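Hypothetical protein PA3499 (Pseudomonas aeruginosa, PDB 2IG8) is of unknown function but belongs to the YjgF-like family of small alpha-beta proteins and assembles as a trimer. Local coordinates at residues A55-V60 and L124-D129; L81-T86 and S111-V116. One frame throughout, in Å; residues are numbered along the deposited sequence.

Interaction 1 of 2, residues A55-V60 and L124-D129; sequences AQALVV and LLVEID
Gln56, on the inner side of helix 53-70, reaches over the start of strand 126-133, where this helix packs on the mixed sheet of the YjgF-like fold. Its CB rests on Val126 CG1 (3.8 Å). From there the chain runs extended (chi2 -164°), carrying the amide to the loop just ahead of the strand, where CD lies against Leu125 CB. Both polar atoms of the amide are bonded: OE1 accepts the peptide N-H of Leu125 (2.9 Å, N-H...O angle 169°), the donor tilted 30° from the carbonyl plane, and NE2 donates to the carbonyls of Leu51 and Glu123, which fixes the flip of the amide. NE2 also lies against Leu125 CG, the two side chains crossing at about a right angle. Glutamine suits this buried place because it is long enough to reach from the helix to the loop and can both donate and accept. Farther along, the helix turns small or branched apolar residues to the strand. Ala57, with little bulk, lets the backbone come near Val126, and Val60 sets CG1 on Ile128 CB at 3.6 Å. A water donates to Gln56 OE1 and, at 2.6 Å, to Val126 O.

Interaction 2 of 2, residues L81-T86 and S111-V116; sequences LNVYVT and STLVEV
Val85 and Val83, which have the most surface buried here, lie on strand 78-85 and pair in parallel with strand 110-115. Each carbonyl takes an N-H from the partner strand, and each N-H is given to it: Val83 N bonds Thr112 O (2.7 Å), Val83 O receives Val114 N, Val85 N bonds Val114 O, and Val85 O receives Val116 N at 2.8 Å. Valine suits such positions, since its branched CB is at ease in an extended backbone, and these buried side chains supply apolar packing on their face. Val83 lays CB against Leu113 CG (3.9 Å). With CG1 anti to its carbonyl carbon (chi1 -61°), Val85 has CG2 between its N and that carbon, close to Val114 O and Leu113 CD2. Val116, third in buried surface, lies just past the strand and places CG1 3.7 Å from Tyr84 CD1; Val114 CG2 comes to the same ring atom from the other side of the ring plane, so CD1 lies between two methyl groups. At the other end Ser111 OG, turned anti to the backbone N (chi1 -174°), donates to Leu81 O at 2.9 Å, where the backbone bond from Thr112 N is weak. A water donates to both Thr86 O and Val116 O as the strands end. The pair forms a right-handed beta-alpha-beta crossover: helix 91-101 links the two strands and covers the Val83 and Leu113 face through Ile94. Strand 126-133 runs antiparallel along the other edge of strand 78-85, and strand 110-115 meets the third subunit, another copy of the protein.

In the fold
Interactions 1 and 2 share one sheet, their centres about 10 Å apart, and interaction 2 is nested within the chain loop that interaction 1 closes. Strand 78-85 lies between strands 126-133 and 110-115, so each side of it is paired. Asp129 N to Asn82 O (2.8 Å) and Glu127 O to Tyr84 N (2.9 Å) are probable hydrogen bonds between the two contacts. On the helix-covered face Val126 CG2 packs on Val83 CG1 at 3.6 Å, joining the layer beneath helix 53-70 to that beneath helix 91-101. Both contacts also reach the subunit interfaces: Asp129 forms a salt bridge with Lys80 of the second subunit, while Glu115 OE2 hydrogen-bonds Ser117 OG of the third subunit.

Interaction 1 of 2, residues A55-V60 and L124-D129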
loop_
_atom_site.group_PDB
_atom_site.type_symbol
_atom_site.label_atom_id
_atom_site.label_comp_id
_atom_site.label_asym_id
_atom_site.label_seq_id
_atom_site.Cartn_x
_atom_site.Cartn_y
_atom_site.Cartn_z
ATOM N N ALA B 55 -18.388 -0.728 -13.965
ATOM C CA ALA B 55 -18.600 0.686 -14.265
ATOM C C ALA B 55 -17.830 1.605 -13.276
ATOM O O ALA B 55 -17.174 2.595 -13.701
ATOM C CB ALA B 55 -20.116 1.040 -14.335
ATOM N N GLN B 56 -17.887 1.279 -11.986
ATOM C CA GLN B 56 -17.175 2.052 -10.994
ATOM C C GLN B 56 -15.663 2.003 -11.251
ATOM O O GLN B 56 -14.992 3.029 -11.163
ATOM C CB GLN B 56 -17.492 1.606 -9.572
ATOM C CG GLN B 56 -18.931 1.936 -9.093
ATOM C CD GLN B 56 -19.130 1.843 -7.605
ATOM O OE1 GLN B 56 -18.204 2.068 -6.827
ATOM N NE2 GLN B 56 -20.391 1.557 -7.183
ATOM N N ALA B 57 -15.133 0.822 -11.544
ATOM C CA ALA B 57 -13.679 0.700 -11.737
ATOM C C ALA B 57 -13.234 1.549 -12.934
ATOM O O ALA B 57 -12.212 2.209 -12.879
ATOM C CB ALA B 57 -13.262 -0.752 -11.895
ATOM N N LEU B 58 -14.041 1.590 -13.974
ATOM C CA LEU B 58 -13.741 2.442 -15.130
ATOM C C LEU B 58 -13.773 3.946 -14.826
ATOM O O LEU B 58 -12.951 4.711 -15.353
ATOM C CB LEU B 58 -14.674 2.126 -16.295
ATOM C CG LEU B 58 -14.451 0.834 -17.099
ATOM C CD1 LEU B 58 -15.569 0.636 -18.113
ATOM C CD2 LEU B 58 -13.084 0.828 -17.754
ATOM N N VAL B 59 -14.753 4.393 -14.039
ATOM C CA VAL B 59 -14.780 5.772 -13.581
ATOM C C VAL B 59 -13.523 6.090 -12.776
ATOM O O VAL B 59 -12.910 7.138 -12.991
ATOM C CB VAL B 59 -16.057 6.094 -12.742
ATOM C CG1 VAL B 59 -15.913 7.438 -11.991
ATOM C CG2 VAL B 59 -17.318 6.041 -13.646
ATOM N N VAL B 60 -13.141 5.180 -11.875
ATOM C CA VAL B 60 -11.951 5.335 -11.052
ATOM C C VAL B 60 -10.706 5.440 -11.919
ATOM O O VAL B 60 -9.936 6.386 -11.763
ATOM C CB VAL B 60 -11.788 4.174 -10.022
ATOM C CG1 VAL B 60 -10.373 4.187 -9.363
ATOM C CG2 VAL B 60 -12.862 4.295 -8.935
ATOM N N LEU B 124 -20.058 3.093 -2.784
ATOM C CA LEU B 124 -18.805 2.628 -3.378
ATOM C C LEU B 124 -18.623 1.106 -3.296
ATOM O O LEU B 124 -18.910 0.470 -2.261
ATOM C CB LEU B 124 -17.605 3.317 -2.720
ATOM C CG LEU B 124 -17.532 4.850 -2.815
ATOM C CD1 LEU B 124 -16.217 5.354 -2.153
ATOM C CD2 LEU B 124 -17.672 5.339 -4.260
ATOM N N LEU B 125 -18.144 0.538 -4.397
ATOM C CA LEU B 125 -17.744 -0.865 -4.491
ATOM C C LEU B 125 -16.223 -1.029 -4.640
ATOM O O LEU B 125 -15.721 -2.130 -4.475
ATOM C CB LEU B 125 -18.404 -1.526 -5.713
ATOM C CG LEU B 125 -19.915 -1.694 -5.664
ATOM C CD1 LEU B 125 -20.467 -2.158 -7.059
ATOM C CD2 LEU B 125 -20.266 -2.640 -4.526
ATOM N N VAL B 126 -15.513 0.053 -4.980
ATOM C CA VAL B 126 -14.074 -0.026 -5.259
ATOM C C VAL B 126 -13.357 1.304 -5.042
ATOM O O VAL B 126 -13.916 2.393 -5.239
ATOM C CB VAL B 126 -13.805 -0.604 -6.696
ATOM C CG1 VAL B 126 -14.342 0.350 -7.794
ATOM C CG2 VAL B 126 -12.306 -0.891 -6.938
ATOM N N GLU B 127 -12.110 1.197 -4.586
ATOM C CA GLU B 127 -11.194 2.312 -4.513
ATOM C C GLU B 127 -9.845 1.794 -5.022
ATOM O O GLU B 127 -9.468 0.658 -4.735
ATOM C CB GLU B 127 -11.085 2.831 -3.074
ATOM C CG GLU B 127 -10.063 3.927 -2.902
ATOM C CD GLU B 127 -10.369 4.894 -1.747
ATOM O OE1 GLU B 127 -11.401 4.761 -1.061
ATOM O OE2 GLU B 127 -9.564 5.813 -1.549
ATOM N N ILE B 128 -9.162 2.614 -5.811
ATOM C CA ILE B 128 -7.871 2.227 -6.339
ATOM C C ILE B 128 -6.800 3.237 -5.977
ATOM O O ILE B 128 -6.970 4.455 -6.169
ATOM C CB ILE B 128 -7.920 2.016 -7.859
ATOM C CG1 ILE B 128 -8.940 0.914 -8.208
ATOM C CG2 ILE B 128 -6.500 1.712 -8.374
ATOM C CD1 ILE B 128 -9.159 0.639 -9.742
ATOM N N ASP B 129 -5.704 2.710 -5.433
ATOM C CA ASP B 129 -4.508 3.467 -5.139
ATOM C C ASP B 129 -3.507 3.198 -6.254
ATOM O O ASP B 129 -3.025 2.056 -6.394
ATOM C CB ASP B 129 -3.955 3.017 -3.773
ATOM C CG ASP B 129 -2.914 3.973 -3.189
ATOM O OD1 ASP B 129 -2.602 5.033 -3.797
ATOM O OD2 ASP B 129 -2.366 3.643 -2.110
HETATM O O HOH W 1 -15.752 3.573 -6.735
#

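Interaction 2 of 2, residues L81-T86 and S111-V116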
loop_
_atom_site.group_PDB
_atom_site.type_symbol
_atom_site.label_atom_id
_atom_site.label_comp_id
_atom_site.label_asym_id
_atom_site.label_seq_id
_atom_site.Cartn_x
_atom_site.Cartn_y
_atom_site.Cartn_z
ATOM N N LEU B 81 -1.297 -0.890 -9.268
ATOM C CA LEU B 81 -2.661 -0.540 -8.876
ATOM C C LEU B 81 -3.055 -1.417 -7.695
ATOM O O LEU B 81 -3.165 -2.648 -7.834
ATOM C CB LEU B 81 -3.627 -0.791 -10.028
ATOM C CG LEU B 81 -3.395 -0.052 -11.333
ATOM C CD1 LEU B 81 -4.312 -0.588 -12.462
ATOM C CD2 LEU B 81 -3.599 1.410 -11.153
ATOM N N ASN B 82 -3.218 -0.812 -6.527
ATOM C CA ASN B 82 -3.772 -1.547 -5.406
ATOM C C ASN B 82 -5.262 -1.283 -5.297
ATOM O O ASN B 82 -5.699 -0.130 -5.236
ATOM C CB ASN B 82 -3.034 -1.231 -4.139
ATOM C CG ASN B 82 -1.617 -1.797 -4.155
ATOM O OD1 ASN B 82 -1.293 -2.692 -4.957
ATOM N ND2 ASN B 82 -0.783 -1.266 -3.342
ATOM N N VAL B 83 -6.026 -2.363 -5.278
ATOM C CA VAL B 83 -7.464 -2.285 -5.486
ATOM C C VAL B 83 -8.148 -2.803 -4.236
ATOM O O VAL B 83 -7.822 -3.899 -3.736
ATOM C CB VAL B 83 -7.892 -3.119 -6.696
ATOM C CG1 VAL B 83 -9.428 -2.995 -6.909
ATOM C CG2 VAL B 83 -7.072 -2.693 -7.932
ATOM N N TYR B 84 -9.048 -1.989 -3.706
ATOM C CA TYR B 84 -9.812 -2.345 -2.524
ATOM C C TYR B 84 -11.259 -2.429 -2.948
ATOM O O TYR B 84 -11.827 -1.426 -3.389
ATOM C CB TYR B 84 -9.669 -1.262 -1.452
ATOM C CG TYR B 84 -8.253 -0.951 -1.146
ATOM C CD1 TYR B 84 -7.519 -1.804 -0.345
ATOM C CD2 TYR B 84 -7.616 0.177 -1.684
ATOM C CE1 TYR B 84 -6.179 -1.558 -0.081
ATOM C CE2 TYR B 84 -6.262 0.430 -1.414
ATOM C CZ TYR B 84 -5.563 -0.434 -0.611
ATOM O OH TYR B 84 -4.225 -0.211 -0.290
ATOM N N VAL B 85 -11.850 -3.612 -2.791
ATOM C CA VAL B 85 -13.235 -3.869 -3.154
ATOM C C VAL B 85 -14.050 -4.188 -1.914
ATOM O O VAL B 85 -13.537 -4.713 -0.921
ATOM C CB VAL B 85 -13.365 -5.036 -4.202
ATOM C CG1 VAL B 85 -12.633 -4.696 -5.488
ATOM C CG2 VAL B 85 -12.900 -6.417 -3.599
ATOM N N THR B 86 -15.339 -3.863 -1.941
ATOM C CA THR B 86 -16.202 -4.245 -0.843
ATOM C C THR B 86 -16.727 -5.674 -0.962
ATOM O O THR B 86 -17.186 -6.236 0.024
ATOM C CB THR B 86 -17.400 -3.280 -0.699
ATOM O OG1 THR B 86 -18.109 -3.236 -1.938
ATOM C CG2 THR B 86 -16.907 -1.884 -0.303
ATOM N N SER B 111 -0.357 -5.489 -9.328
ATOM C CA SER B 111 -1.599 -5.270 -8.577
ATOM C C SER B 111 -1.725 -6.122 -7.345
ATOM O O SER B 111 -1.217 -7.241 -7.295
ATOM C CB SER B 111 -2.792 -5.553 -9.465
ATOM O OG SER B 111 -4.007 -5.218 -8.789
ATOM N N THR B 112 -2.388 -5.566 -6.342
ATOM C CA THR B 112 -2.905 -6.330 -5.222
ATOM C C THR B 112 -4.368 -5.944 -5.076
ATOM O O THR B 112 -4.698 -4.762 -5.123
ATOM C CB THR B 112 -2.150 -6.005 -3.927
ATOM O OG1 THR B 112 -0.767 -6.323 -4.117
ATOM C CG2 THR B 112 -2.713 -6.831 -2.738
ATOM N N LEU B 113 -5.235 -6.934 -4.913
ATOM C CA LEU B 113 -6.688 -6.694 -4.821
ATOM C C LEU B 113 -7.176 -7.447 -3.592
ATOM O O LEU B 113 -6.966 -8.659 -3.495
ATOM C CB LEU B 113 -7.380 -7.232 -6.082
ATOM C CG LEU B 113 -8.868 -6.871 -6.304
ATOM C CD1 LEU B 113 -9.256 -6.965 -7.772
ATOM C CD2 LEU B 113 -9.716 -7.815 -5.447
ATOM N N VAL B 114 -7.783 -6.727 -2.648
ATOM C CA VAL B 114 -8.277 -7.320 -1.420
ATOM C C VAL B 114 -9.670 -6.774 -1.114
ATOM O O VAL B 114 -10.058 -5.695 -1.585
ATOM C CB VAL B 114 -7.333 -7.096 -0.190
ATOM C CG1 VAL B 114 -5.925 -7.747 -0.444
ATOM C CG2 VAL B 114 -7.225 -5.610 0.195
ATOM N N GLU B 115 -10.435 -7.538 -0.353
ATOM C CA GLU B 115 -11.746 -7.045 0.074
ATOM C C GLU B 115 -11.630 -6.342 1.422
ATOM O O GLU B 115 -11.217 -6.934 2.411
ATOM C CB GLU B 115 -12.743 -8.178 0.172
ATOM C CG GLU B 115 -14.155 -7.728 0.467
ATOM C CD GLU B 115 -15.018 -8.876 0.937
ATOM O OE1 GLU B 115 -15.494 -9.654 0.092
ATOM O OE2 GLU B 115 -15.236 -8.971 2.152
ATOM N N VAL B 116 -12.017 -5.079 1.444
ATOM C CA VAL B 116 -12.079 -4.310 2.679
ATOM C C VAL B 116 -13.505 -4.376 3.232
ATOM O O VAL B 116 -14.462 -4.797 2.549
ATOM C CB VAL B 116 -11.611 -2.843 2.440
ATOM C CG1 VAL B 116 -10.087 -2.797 2.055
ATOM C CG2 VAL B 116 -12.469 -2.151 1.422
HETATM O O HOH W 2 0.737 -4.934 -5.711
HETATM O O HOH W 3 -16.992 -5.190 2.426
#